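Local structure of abhydrolase domain-containing protein (Exiguobacterium antarcticum, 5H3H) at residues G29-N34 with N179-A184; I163-E168 with G249-E254; L213-K218 with E260-Y265; E241-S246 with E256-T261. The protein is an esterase with an alpha/beta hydrolase fold that probably hydrolyses small esters and, as a perhydrolase, may also form peracids from them. One frame throughout, in Å; residues are numbered along the deposited sequence.

In the fold
Interactions 1 and 2 lie beside the peracid pocket, where helices between strands 114-120 and 211-217 meet the loop after strand 23-27 and the short helix 250-253. Both are buried; interaction 1 uses a weak serine bond and a water, interaction 2 an aspartate together with aromatic packing. Interactions 3 and 4 join helix 255-267 to neighbouring strands of the sheet and share Thr261 on one helix face. Interaction 3, on strand 211-217, is buried and has no hydrogen bond across it, whereas interaction 4, on the outermost strand 239-243, is partly buried and mixes aromatic packing with a lysine. Glu254 of interaction 2 bonds to the turn of interaction 4.

Interaction 1 (G29-N34 with N179-A184); sequences GWPANN and NLSVDA. With F50 (ethaneperoxoic acid), chain D.
Pro31 O is approached by two groups of Ser181, near the end of helix 171-182, and by the methyl of Ala184 in the loop that follows. Ser181 OG donates a weak hydrogen bond to it at 3.1 Å, Ser181 CA adds a CA-H...O contact at 3.3 Å, and Ala184 CB sits 3.5 Å from the same oxygen. The serine hydroxyl lies beside its own backbone N (chi1 -73°), which brings OG alongside the proline ring as well, 3.4 Å from Pro31 CD. A water lies between the two backbones, 2.9 Å from both Ala32 O and Leu180 O, although more acceptors are in reach than it has protons; it accepts a hydrogen bond from Asn33 ND2. The Asn33 and Leu180 side chains cross at about a right angle, OD1 4.1 Å from Leu180 CD2 in simple packing; the hydrogen bond of OD1 is to Asn35 N. Just upstream, Trp30 N donates to F50 O at 2.9 Å; Met97 N reaches the ligand too, as would fit an oxyanion hole. Trp30 O is 2.7 Å from F50 OX1, where the peracid probably donates its proton. The Trp30-Pro31 peptide is cis, turning the pocket-lining chain sharply before it meets the helix. The loop thus runs from strand 23-27 into a niche among three helices: 171-182, 153-164, whose Leu157 touches Pro31 and Ser181, and 186-198, whose Thr189 touches Pro31 and Ala184.

Interaction 2 (I163-E168 with G249-E254); sequences IFFAKE and GMFLDE
Next to His248 of the probable Ser-His-Asp triad, Gly249 gives its N-H to Phe164 O at 2.9 Å. Phe164 lines the peracid pocket, and its CE1 lies 3.6 Å from Gly249 CA. Phe165 presents the edge of its ring to Gly249 O and brings CE1 within 3.7 Å of Leu252 CD1. Gly249 is the N-cap of the short helix 250-253, which here meets the end of helix 153-164, part of the helical cap inserted into the alpha/beta hydrolase fold. The Asp253 carboxylate takes two successive N-H groups: Ala166 N meets OD2 on its syn side at 2.8 Å, nearly straight at 173°, and Lys167 N comes to OD1 from above the carboxylate plane at 3.2 Å. OD2 also accepts from Gly247 N and OD1 from His169 NE2. With a leucine at Asp253, all four donors would probably lose this acceptor, and residues 166-167 would be held less firmly. Bent at chi3 (-92°), the Lys167 chain swings NZ to Asp253 O, 2.7 Å away in the carbonyl plane.

Interaction 3 (L213-K218 with E260-Y265); sequences LIMHGK and ETLVSY
Leu213 lays its CB over one face of the Tyr265 ring, 3.7 Å from the centroid and 16° off the ring normal, a CH-pi contact. The two side chains lie alongside one another, pointing opposite ways: Leu213 CD2 runs back over the base of the ring, 3.9 Å from Tyr265 CG, while the phenol end passes toward the strand backbone. The ring reaches the sheet because Tyr265 carries CG opposite its backbone N (chi1 -162°). Its OH comes close to Leu213 N, but the angle is poor for a hydrogen bond and the contact is one of packing. With an alanine in place of Tyr265, Leu213 would probably lose the flat surface beneath its CB, and a gap would open between strand and helix. One turn earlier, Thr261 turns its methyl to the strand: CG2 is 4.1 Å from Leu213 CD2 and 3.9 Å from Met215 SD, while OG1 bonds back to Lys257 O of its own helix. Met215 bends at chi3 (-82°), which carries CE toward Leu262 CG at 4.5 Å. Strand 213-217 and helix 260-265 run antiparallel, their axes 10.9 Å apart. Strand 211-217 lies between strands 114-120 and 239-243 in the sheet; Ile118 of the former packs on Met215, Leu262 and Tyr265, and helix 38-46 lies alongside the helix, with Gln40 on Leu262.

Interaction 4 (E241-S246 with E256-T261); sequences EVFEES and EKFTET
Lys257 runs along Phe243 from its first carbon to its charge. Its CB is 4.0 Å from Phe243 CE2, CG comes to 3.8 Å and CD to 3.7 Å of that same atom. Because the chain is extended from chi1 (-170°) onward, CE then moves over the ring face, 4.2 Å from the centroid in a CH-pi contact. The tip follows suit: NZ stands 4.5 Å from the centroid, 13° off the normal, a cation-pi pair, and donates a hydrogen bond to Val242 O at 3.1 Å. Glu241 OE1 makes a long salt bridge with NZ at 3.9 Å, which may add to the hold on the ammonium group. Below the lysine, the edge of the Phe243 ring meets Phe258 N, and the Phe258 ring is inclined at 58° to it; Thr261 OG1 lies near Phe243 CZ. This is the edge of the alpha/beta hydrolase sheet, where the last strand, the loop bearing the probable catalytic histidine and the C-terminal helix fold back together, strand and helix nearly antiparallel.

Interaction 1 (G29-N34 with N179-A184)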
loop_
_atom_site.group_PDB
_atom_site.type_symbol
_atom_site.label_atom_id
_atom_site.label_comp_id
_atom_site.label_asym_id
_atom_site.label_seq_id
_atom_site.Cartn_x
_atom_site.Cartn_y
_atom_site.Cartn_z
ATOM N N GLY B 29 -2.905 -23.480 -0.773
ATOM C CA GLY B 29 -1.551 -23.752 -0.276
ATOM C C GLY B 29 -0.694 -24.445 -1.316
ATOM O O GLY B 29 -1.184 -24.832 -2.373
ATOM N N TRP B 30 0.581 -24.577 -0.979
ATOM C CA TRP B 30 1.560 -25.323 -1.762
ATOM C C TRP B 30 1.322 -26.837 -1.508
ATOM O O TRP B 30 1.149 -27.212 -0.334
ATOM C CB TRP B 30 2.942 -24.903 -1.311
ATOM C CG TRP B 30 4.110 -25.625 -1.940
ATOM C CD1 TRP B 30 4.812 -25.228 -3.028
ATOM C CD2 TRP B 30 4.728 -26.831 -1.479
ATOM N NE1 TRP B 30 5.813 -26.118 -3.298
ATOM C CE2 TRP B 30 5.800 -27.107 -2.352
ATOM C CE3 TRP B 30 4.480 -27.708 -0.411
ATOM C CZ2 TRP B 30 6.635 -28.232 -2.189
ATOM C CZ3 TRP B 30 5.277 -28.813 -0.268
ATOM C CH2 TRP B 30 6.338 -29.080 -1.140
ATOM N N PRO B 31 1.366 -27.704 -2.536
ATOM C CA PRO B 31 1.495 -27.350 -3.948
ATOM C C PRO B 31 0.240 -27.809 -4.663
ATOM O O PRO B 31 0.273 -28.589 -5.617
ATOM C CB PRO B 31 2.730 -28.115 -4.362
ATOM C CG PRO B 31 2.642 -29.379 -3.503
ATOM C CD PRO B 31 1.757 -29.118 -2.342
ATOM N N ALA B 32 -0.907 -27.317 -4.178
ATOM C CA ALA B 32 -2.179 -27.828 -4.642
ATOM C C ALA B 32 -2.749 -26.855 -5.722
ATOM O O ALA B 32 -1.987 -26.355 -6.590
ATOM C CB ALA B 32 -3.100 -28.003 -3.472
ATOM N N ASN B 33 -4.065 -26.644 -5.689
ATOM C CA ASN B 33 -4.741 -25.604 -6.500
ATOM C C ASN B 33 -6.068 -25.218 -5.847
ATOM O O ASN B 33 -6.408 -25.796 -4.829
ATOM C CB ASN B 33 -4.906 -26.005 -7.983
ATOM C CG ASN B 33 -5.722 -27.257 -8.175
ATOM O OD1 ASN B 33 -6.895 -27.287 -7.852
ATOM N ND2 ASN B 33 -5.116 -28.275 -8.767
ATOM N N ASN B 34 -6.787 -24.235 -6.420
ATOM C CA ASN B 34 -8.069 -23.755 -5.851
ATOM C C ASN B 34 -9.090 -24.836 -5.563
ATOM O O ASN B 34 -9.956 -24.665 -4.687
ATOM C CB ASN B 34 -8.693 -22.636 -6.740
ATOM C CG ASN B 34 -9.645 -23.162 -7.782
ATOM O OD1 ASN B 34 -9.248 -23.605 -8.916
ATOM N ND2 ASN B 34 -10.918 -23.125 -7.445
ATOM N N ASN B 179 -3.762 -35.994 -6.187
ATOM C CA ASN B 179 -3.788 -35.664 -7.598
ATOM C C ASN B 179 -3.880 -34.145 -7.873
ATOM O O ASN B 179 -3.342 -33.707 -8.904
ATOM C CB ASN B 179 -4.898 -36.400 -8.324
ATOM C CG ASN B 179 -4.627 -37.879 -8.488
ATOM O OD1 ASN B 179 -3.515 -38.379 -8.295
ATOM N ND2 ASN B 179 -5.637 -38.591 -8.872
ATOM N N LEU B 180 -4.476 -33.355 -6.937
ATOM C CA LEU B 180 -4.478 -31.892 -7.042
ATOM C C LEU B 180 -3.040 -31.363 -7.040
ATOM O O LEU B 180 -2.732 -30.415 -7.734
ATOM C CB LEU B 180 -5.168 -31.218 -5.851
ATOM C CG LEU B 180 -6.603 -31.514 -5.522
ATOM C CD1 LEU B 180 -6.948 -30.691 -4.285
ATOM C CD2 LEU B 180 -7.465 -31.214 -6.733
ATOM N N SER B 181 -2.160 -31.994 -6.255
ATOM C CA SER B 181 -0.800 -31.628 -6.234
ATOM C C SER B 181 0.023 -32.190 -7.368
ATOM O O SER B 181 0.934 -31.512 -7.824
ATOM C CB SER B 181 -0.150 -31.958 -4.878
ATOM O OG SER B 181 -0.614 -31.028 -3.852
ATOM N N VAL B 182 -0.299 -33.375 -7.869
ATOM C CA VAL B 182 0.470 -33.927 -8.999
ATOM C C VAL B 182 0.275 -33.109 -10.281
ATOM O O VAL B 182 1.216 -32.943 -11.018
ATOM C CB VAL B 182 0.251 -35.408 -9.269
ATOM C CG1 VAL B 182 0.411 -36.252 -7.997
ATOM C CG2 VAL B 182 -1.063 -35.639 -9.906
ATOM N N ASP B 183 -0.888 -32.476 -10.414
ATOM C CA ASP B 183 -1.187 -31.505 -11.461
ATOM C C ASP B 183 -0.276 -30.290 -11.507
ATOM O O ASP B 183 -0.087 -29.690 -12.566
ATOM C CB ASP B 183 -2.649 -31.006 -11.290
ATOM C CG ASP B 183 -3.017 -29.916 -12.281
ATOM O OD1 ASP B 183 -3.393 -30.224 -13.435
ATOM O OD2 ASP B 183 -2.883 -28.730 -11.930
ATOM N N ALA B 184 0.272 -29.910 -10.391
ATOM C CA ALA B 184 1.125 -28.781 -10.307
ATOM C C ALA B 184 2.350 -28.958 -11.242
ATOM O O ALA B 184 2.848 -30.079 -11.477
ATOM C CB ALA B 184 1.550 -28.583 -8.879
HETATM C C F50 D . 1.957 -24.861 2.409
HETATM O OX1 F50 D . -0.093 -26.314 1.915
HETATM O O F50 D . 1.670 -23.978 1.627
HETATM O OXT F50 D . 0.876 -25.774 2.819
HETATM C CH3 F50 D . 3.360 -24.994 2.932
HETATM O O HOH W 1 -1.875 -27.944 -8.968
#

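Interaction 2 (I163-E168 with G249-E254)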
loop_
_atom_site.group_PDB
_atom_site.type_symbol
_atom_site.label_atom_id
_atom_site.label_comp_id
_atom_site.label_asym_id
_atom_site.label_seq_id
_atom_site.Cartn_x
_atom_site.Cartn_y
_atom_site.Cartn_z
ATOM N N ILE B 163 1.947 -36.001 6.538
ATOM C CA ILE B 163 2.144 -35.013 7.603
ATOM C C ILE B 163 1.093 -33.861 7.530
ATOM O O ILE B 163 1.112 -32.973 8.332
ATOM C CB ILE B 163 3.652 -34.567 7.559
ATOM C CG1 ILE B 163 4.202 -34.495 8.963
ATOM C CG2 ILE B 163 3.938 -33.326 6.708
ATOM C CD1 ILE B 163 5.595 -33.899 9.139
ATOM N N PHE B 164 0.139 -33.941 6.599
ATOM C CA PHE B 164 -0.792 -32.845 6.230
ATOM C C PHE B 164 -2.062 -32.911 7.049
ATOM O O PHE B 164 -2.643 -31.880 7.359
ATOM C CB PHE B 164 -1.116 -32.969 4.735
ATOM C CG PHE B 164 -1.614 -31.702 4.083
ATOM C CD1 PHE B 164 -2.899 -31.283 4.271
ATOM C CD2 PHE B 164 -0.783 -30.953 3.263
ATOM C CE1 PHE B 164 -3.339 -30.109 3.661
ATOM C CE2 PHE B 164 -1.232 -29.805 2.632
ATOM C CZ PHE B 164 -2.496 -29.399 2.832
ATOM N N PHE B 165 -2.485 -34.113 7.451
ATOM C CA PHE B 165 -3.797 -34.315 8.063
ATOM C C PHE B 165 -3.601 -34.992 9.391
ATOM O O PHE B 165 -2.723 -35.817 9.537
ATOM C CB PHE B 165 -4.711 -35.156 7.173
ATOM C CG PHE B 165 -5.045 -34.515 5.859
ATOM C CD1 PHE B 165 -5.865 -33.401 5.815
ATOM C CD2 PHE B 165 -4.502 -35.009 4.664
ATOM C CE1 PHE B 165 -6.166 -32.776 4.582
ATOM C CE2 PHE B 165 -4.794 -34.390 3.446
ATOM C CZ PHE B 165 -5.628 -33.274 3.412
ATOM N N ALA B 166 -4.415 -34.621 10.359
ATOM C CA ALA B 166 -4.343 -35.269 11.674
ATOM C C ALA B 166 -5.076 -36.613 11.659
ATOM O O ALA B 166 -4.734 -37.513 12.415
ATOM C CB ALA B 166 -4.917 -34.350 12.740
ATOM N N LYS B 167 -6.106 -36.731 10.827
ATOM C CA LYS B 167 -6.906 -37.952 10.735
ATOM C C LYS B 167 -6.614 -38.710 9.453
ATOM O O LYS B 167 -6.176 -38.119 8.436
ATOM C CB LYS B 167 -8.390 -37.609 10.865
ATOM C CG LYS B 167 -8.780 -37.446 12.314
ATOM C CD LYS B 167 -10.219 -37.063 12.452
ATOM C CE LYS B 167 -10.386 -35.556 12.489
ATOM N NZ LYS B 167 -11.829 -35.193 12.589
ATOM N N GLU B 168 -6.806 -40.029 9.508
ATOM C CA GLU B 168 -6.745 -40.833 8.308
ATOM C C GLU B 168 -8.071 -40.693 7.553
ATOM O O GLU B 168 -9.071 -41.167 7.986
ATOM C CB GLU B 168 -6.443 -42.293 8.609
ATOM C CG GLU B 168 -4.944 -42.616 8.606
ATOM C CD GLU B 168 -4.682 -44.106 8.837
ATOM O OE1 GLU B 168 -3.808 -44.464 9.684
ATOM O OE2 GLU B 168 -5.387 -44.913 8.184
ATOM N N GLY B 249 -4.412 -29.628 7.345
ATOM C CA GLY B 249 -5.586 -29.680 6.496
ATOM C C GLY B 249 -6.879 -29.595 7.227
ATOM O O GLY B 249 -7.682 -30.508 7.132
ATOM N N MET B 250 -7.137 -28.481 7.939
ATOM C CA MET B 250 -8.405 -28.387 8.662
ATOM C C MET B 250 -9.630 -28.465 7.796
ATOM O O MET B 250 -10.721 -28.807 8.260
ATOM C CB MET B 250 -8.494 -27.187 9.564
ATOM C CG MET B 250 -8.163 -25.833 9.015
ATOM S SD MET B 250 -7.403 -24.777 10.323
ATOM C CE MET B 250 -6.261 -24.109 9.145
ATOM N N PHE B 251 -9.462 -28.083 6.535
ATOM C CA PHE B 251 -10.598 -28.038 5.608
ATOM C C PHE B 251 -11.211 -29.423 5.358
ATOM O O PHE B 251 -12.349 -29.499 4.889
ATOM C CB PHE B 251 -10.194 -27.320 4.340
ATOM C CG PHE B 251 -9.064 -27.969 3.622
ATOM C CD1 PHE B 251 -9.300 -28.992 2.721
ATOM C CD2 PHE B 251 -7.768 -27.518 3.814
ATOM C CE1 PHE B 251 -8.245 -29.631 2.040
ATOM C CE2 PHE B 251 -6.721 -28.147 3.156
ATOM C CZ PHE B 251 -6.966 -29.167 2.246
ATOM N N LEU B 252 -10.484 -30.502 5.694
ATOM C CA LEU B 252 -11.012 -31.846 5.806
ATOM C C LEU B 252 -11.006 -32.455 7.223
ATOM O O LEU B 252 -11.901 -33.230 7.550
ATOM C CB LEU B 252 -10.199 -32.775 4.914
ATOM C CG LEU B 252 -10.073 -32.498 3.429
ATOM C CD1 LEU B 252 -9.268 -33.641 2.824
ATOM C CD2 LEU B 252 -11.428 -32.369 2.757
ATOM N N ASP B 253 -9.986 -32.181 8.043
ATOM C CA ASP B 253 -9.940 -32.716 9.411
ATOM C C ASP B 253 -11.194 -32.274 10.230
ATOM O O ASP B 253 -11.752 -33.101 10.963
ATOM C CB ASP B 253 -8.654 -32.284 10.177
ATOM C CG ASP B 253 -7.402 -33.099 9.830
ATOM O OD1 ASP B 253 -7.475 -34.244 9.359
ATOM O OD2 ASP B 253 -6.299 -32.602 10.109
ATOM N N GLU B 254 -11.620 -31.008 10.078
ATOM C CA GLU B 254 -12.814 -30.424 10.733
ATOM C C GLU B 254 -13.607 -29.649 9.705
ATOM O O GLU B 254 -13.907 -28.481 9.852
ATOM C CB GLU B 254 -12.459 -29.515 11.950
ATOM C CG GLU B 254 -12.000 -30.292 13.218
ATOM C CD GLU B 254 -11.557 -29.416 14.430
ATOM O OE1 GLU B 254 -10.306 -29.219 14.646
ATOM O OE2 GLU B 254 -12.443 -28.907 15.161
#

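Interaction 3 (L213-K218 with E260-Y265)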
loop_
_atom_site.group_PDB
_atom_site.type_symbol
_atom_site.label_atom_id
_atom_site.label_comp_id
_atom_site.label_asym_id
_atom_site.label_seq_id
_atom_site.Cartn_x
_atom_site.Cartn_y
_atom_site.Cartn_z
ATOM N N LEU B 213 -9.163 -12.766 10.846
ATOM C CA LEU B 213 -9.398 -14.031 11.538
ATOM C C LEU B 213 -8.292 -15.027 11.212
ATOM O O LEU B 213 -8.055 -15.297 10.023
ATOM C CB LEU B 213 -10.699 -14.632 11.077
ATOM C CG LEU B 213 -10.998 -16.024 11.638
ATOM C CD1 LEU B 213 -11.128 -15.894 13.158
ATOM C CD2 LEU B 213 -12.244 -16.624 11.011
ATOM N N ILE B 214 -7.685 -15.617 12.268
ATOM C CA ILE B 214 -6.669 -16.641 12.153
ATOM C C ILE B 214 -7.354 -17.960 12.517
ATOM O O ILE B 214 -7.913 -18.077 13.601
ATOM C CB ILE B 214 -5.464 -16.419 13.135
ATOM C CG1 ILE B 214 -4.923 -14.975 13.111
ATOM C CG2 ILE B 214 -4.343 -17.445 12.893
ATOM C CD1 ILE B 214 -4.563 -14.503 11.739
ATOM N N MET B 215 -7.265 -18.928 11.615
ATOM C CA MET B 215 -7.803 -20.267 11.795
ATOM C C MET B 215 -6.557 -21.163 11.756
ATOM O O MET B 215 -5.762 -21.063 10.783
ATOM C CB MET B 215 -8.783 -20.607 10.630
ATOM C CG MET B 215 -10.212 -20.150 10.853
ATOM S SD MET B 215 -11.513 -20.766 9.720
ATOM C CE MET B 215 -11.134 -19.586 8.534
ATOM N N HIS B 216 -6.334 -22.024 12.780
ATOM C CA HIS B 216 -5.141 -22.867 12.727
ATOM C C HIS B 216 -5.329 -24.151 13.565
ATOM O O HIS B 216 -5.941 -24.106 14.644
ATOM C CB HIS B 216 -3.962 -22.083 13.250
ATOM C CG HIS B 216 -2.669 -22.414 12.610
ATOM N ND1 HIS B 216 -2.007 -21.510 11.826
ATOM C CD2 HIS B 216 -1.868 -23.499 12.704
ATOM C CE1 HIS B 216 -0.851 -22.033 11.439
ATOM N NE2 HIS B 216 -0.755 -23.248 11.955
ATOM N N GLY B 217 -4.840 -25.264 13.008
ATOM C CA GLY B 217 -4.847 -26.586 13.656
ATOM C C GLY B 217 -3.835 -26.692 14.790
ATOM O O GLY B 217 -2.640 -26.368 14.626
ATOM N N LYS B 218 -4.308 -27.174 15.941
ATOM C CA LYS B 218 -3.423 -27.378 17.066
ATOM C C LYS B 218 -2.339 -28.391 16.696
ATOM O O LYS B 218 -1.191 -28.219 17.113
ATOM C CB LYS B 218 -4.213 -27.824 18.313
ATOM C CG LYS B 218 -3.486 -27.559 19.619
ATOM C CD LYS B 218 -3.247 -26.057 19.835
ATOM C CE LYS B 218 -2.866 -25.708 21.276
ATOM N NZ LYS B 218 -1.770 -26.581 21.805
ATOM N N GLU B 260 -18.224 -23.638 8.428
ATOM C CA GLU B 260 -19.223 -22.783 9.011
ATOM C C GLU B 260 -18.622 -21.577 9.784
ATOM O O GLU B 260 -19.206 -20.538 9.783
ATOM C CB GLU B 260 -20.222 -23.637 9.799
ATOM C CG GLU B 260 -20.994 -24.646 8.925
ATOM C CD GLU B 260 -21.899 -24.025 7.835
ATOM O OE1 GLU B 260 -21.981 -24.612 6.733
ATOM O OE2 GLU B 260 -22.552 -22.984 8.064
ATOM N N THR B 261 -17.400 -21.680 10.321
ATOM C CA THR B 261 -16.629 -20.517 10.784
ATOM C C THR B 261 -16.303 -19.512 9.643
ATOM O O THR B 261 -16.337 -18.289 9.817
ATOM C CB THR B 261 -15.290 -20.993 11.409
ATOM O OG1 THR B 261 -15.545 -21.958 12.444
ATOM C CG2 THR B 261 -14.498 -19.862 12.011
ATOM N N LEU B 262 -15.984 -20.046 8.471
ATOM C CA LEU B 262 -15.554 -19.223 7.325
ATOM C C LEU B 262 -16.785 -18.434 6.859
ATOM O O LEU B 262 -16.765 -17.228 6.659
ATOM C CB LEU B 262 -15.046 -20.179 6.250
ATOM C CG LEU B 262 -14.063 -19.764 5.184
ATOM C CD1 LEU B 262 -14.093 -20.819 4.065
ATOM C CD2 LEU B 262 -14.332 -18.377 4.620
ATOM N N VAL B 263 -17.899 -19.142 6.792
ATOM C CA VAL B 263 -19.144 -18.587 6.338
ATOM C C VAL B 263 -19.672 -17.503 7.244
ATOM O O VAL B 263 -20.154 -16.488 6.760
ATOM C CB VAL B 263 -20.209 -19.705 6.197
ATOM C CG1 VAL B 263 -21.620 -19.127 6.085
ATOM C CG2 VAL B 263 -19.853 -20.580 4.980
ATOM N N SER B 264 -19.654 -17.783 8.545
ATOM C CA SER B 264 -20.051 -16.812 9.539
ATOM C C SER B 264 -19.233 -15.541 9.464
ATOM O O SER B 264 -19.794 -14.471 9.543
ATOM C CB SER B 264 -19.900 -17.405 10.950
ATOM O OG SER B 264 -20.747 -18.520 11.140
ATOM N N TYR B 265 -17.908 -15.659 9.354
ATOM C CA TYR B 265 -17.041 -14.502 9.228
ATOM C C TYR B 265 -17.248 -13.721 7.914
ATOM O O TYR B 265 -17.210 -12.491 7.926
ATOM C CB TYR B 265 -15.584 -14.914 9.366
ATOM C CG TYR B 265 -14.608 -13.816 9.679
ATOM C CD1 TYR B 265 -14.637 -13.136 10.920
ATOM C CD2 TYR B 265 -13.646 -13.446 8.766
ATOM C CE1 TYR B 265 -13.715 -12.140 11.204
ATOM C CE2 TYR B 265 -12.741 -12.443 9.030
ATOM C CZ TYR B 265 -12.751 -11.784 10.256
ATOM O OH TYR B 265 -11.816 -10.765 10.494
#

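Interaction 4 (E241-S246 with E256-T261)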
loop_
_atom_site.group_PDB
_atom_site.type_symbol
_atom_site.label_atom_id
_atom_site.label_comp_id
_atom_site.label_asym_id
_atom_site.label_seq_id
_atom_site.Cartn_x
_atom_site.Cartn_y
_atom_site.Cartn_z
ATOM N N GLU B 241 -9.201 -18.581 16.005
ATOM C CA GLU B 241 -9.979 -19.797 16.251
ATOM C C GLU B 241 -9.108 -21.051 16.097
ATOM O O GLU B 241 -8.655 -21.366 15.010
ATOM C CB GLU B 241 -11.199 -19.904 15.330
ATOM C CG GLU B 241 -12.510 -19.362 15.944
ATOM C CD GLU B 241 -13.198 -20.231 17.026
ATOM O OE1 GLU B 241 -13.242 -21.485 16.939
ATOM O OE2 GLU B 241 -13.752 -19.638 17.970
ATOM N N VAL B 242 -8.957 -21.794 17.187
ATOM C CA VAL B 242 -8.077 -22.938 17.275
ATOM C C VAL B 242 -8.908 -24.143 16.847
ATOM O O VAL B 242 -9.984 -24.398 17.372
ATOM C CB VAL B 242 -7.574 -23.124 18.729
ATOM C CG1 VAL B 242 -6.600 -24.299 18.861
ATOM C CG2 VAL B 242 -6.903 -21.838 19.244
ATOM N N PHE B 243 -8.343 -24.938 15.962
ATOM C CA PHE B 243 -8.951 -26.149 15.518
ATOM C C PHE B 243 -8.278 -27.267 16.299
ATOM O O PHE B 243 -7.155 -27.645 16.012
ATOM C CB PHE B 243 -8.876 -26.249 13.983
ATOM C CG PHE B 243 -9.901 -25.357 13.318
ATOM C CD1 PHE B 243 -9.753 -23.979 13.343
ATOM C CD2 PHE B 243 -11.043 -25.874 12.791
ATOM C CE1 PHE B 243 -10.715 -23.132 12.798
ATOM C CE2 PHE B 243 -12.020 -25.043 12.258
ATOM C CZ PHE B 243 -11.833 -23.665 12.238
ATOM N N GLU B 244 -8.992 -27.789 17.293
ATOM C CA GLU B 244 -8.382 -28.683 18.302
ATOM C C GLU B 244 -8.082 -30.029 17.733
ATOM O O GLU B 244 -7.175 -30.726 18.205
ATOM C CB GLU B 244 -9.309 -28.899 19.530
ATOM C CG GLU B 244 -9.831 -27.611 20.187
ATOM C CD GLU B 244 -8.838 -26.933 21.135
ATOM O OE1 GLU B 244 -7.588 -27.196 21.109
ATOM O OE2 GLU B 244 -9.337 -26.113 21.930
ATOM N N GLU B 245 -8.858 -30.418 16.726
ATOM C CA GLU B 245 -8.830 -31.749 16.224
ATOM C C GLU B 245 -8.142 -31.805 14.838
ATOM O O GLU B 245 -8.159 -32.846 14.192
ATOM C CB GLU B 245 -10.285 -32.293 16.171
ATOM C CG GLU B 245 -11.039 -32.300 17.512
ATOM C CD GLU B 245 -12.558 -32.456 17.393
ATOM O OE1 GLU B 245 -13.039 -33.096 16.429
ATOM O OE2 GLU B 245 -13.307 -31.979 18.301
ATOM N N SER B 246 -7.450 -30.736 14.426
ATOM C CA SER B 246 -6.953 -30.633 13.065
ATOM C C SER B 246 -5.472 -30.473 12.993
ATOM O O SER B 246 -4.867 -29.811 13.824
ATOM C CB SER B 246 -7.568 -29.413 12.347
ATOM O OG SER B 246 -8.965 -29.551 12.304
ATOM N N GLU B 256 -16.739 -29.386 8.658
ATOM C CA GLU B 256 -17.921 -28.633 9.042
ATOM C C GLU B 256 -17.624 -27.384 9.855
ATOM O O GLU B 256 -18.144 -26.269 9.536
ATOM C CB GLU B 256 -18.886 -29.550 9.794
ATOM C CG GLU B 256 -20.333 -29.105 9.708
ATOM C CD GLU B 256 -21.034 -29.636 8.471
ATOM O OE1 GLU B 256 -20.359 -29.870 7.439
ATOM O OE2 GLU B 256 -22.274 -29.817 8.515
ATOM N N LYS B 257 -16.750 -27.518 10.861
ATOM C CA LYS B 257 -16.375 -26.361 11.675
ATOM C C LYS B 257 -15.602 -25.301 10.843
ATOM O O LYS B 257 -15.856 -24.075 10.901
ATOM C CB LYS B 257 -15.565 -26.802 12.883
ATOM C CG LYS B 257 -15.350 -25.676 13.882
ATOM C CD LYS B 257 -14.354 -26.100 14.955
ATOM C CE LYS B 257 -13.818 -24.906 15.689
ATOM N NZ LYS B 257 -12.833 -25.311 16.733
ATOM N N PHE B 258 -14.677 -25.782 10.035
ATOM C CA PHE B 258 -13.907 -24.871 9.187
ATOM C C PHE B 258 -14.862 -24.105 8.271
ATOM O O PHE B 258 -14.813 -22.874 8.248
ATOM C CB PHE B 258 -12.846 -25.635 8.382
ATOM C CG PHE B 258 -11.950 -24.731 7.579
ATOM C CD1 PHE B 258 -10.850 -24.141 8.141
ATOM C CD2 PHE B 258 -12.221 -24.464 6.265
ATOM C CE1 PHE B 258 -10.033 -23.285 7.427
ATOM C CE2 PHE B 258 -11.399 -23.635 5.546
ATOM C CZ PHE B 258 -10.309 -23.042 6.124
ATOM N N THR B 259 -15.724 -24.825 7.535
ATOM C CA THR B 259 -16.683 -24.189 6.626
ATOM C C THR B 259 -17.642 -23.235 7.325
ATOM O O THR B 259 -17.849 -22.130 6.904
ATOM C CB THR B 259 -17.482 -25.219 5.734
ATOM O OG1 THR B 259 -18.073 -26.261 6.526
ATOM C CG2 THR B 259 -16.614 -25.907 4.861
ATOM N N GLU B 260 -18.224 -23.638 8.428
ATOM C CA GLU B 260 -19.223 -22.783 9.011
ATOM C C GLU B 260 -18.622 -21.577 9.784
ATOM O O GLU B 260 -19.206 -20.538 9.783
ATOM C CB GLU B 260 -20.222 -23.637 9.799
ATOM C CG GLU B 260 -20.994 -24.646 8.925
ATOM C CD GLU B 260 -21.899 -24.025 7.835
ATOM O OE1 GLU B 260 -21.981 -24.612 6.733
ATOM O OE2 GLU B 260 -22.552 -22.984 8.064
ATOM N N THR B 261 -17.400 -21.680 10.321
ATOM C CA THR B 261 -16.629 -20.517 10.784
ATOM C C THR B 261 -16.303 -19.512 9.643
ATOM O O THR B 261 -16.337 -18.289 9.817
ATOM C CB THR B 261 -15.290 -20.993 11.409
ATOM O OG1 THR B 261 -15.545 -21.958 12.444
ATOM C CG2 THR B 261 -14.498 -19.862 12.011
#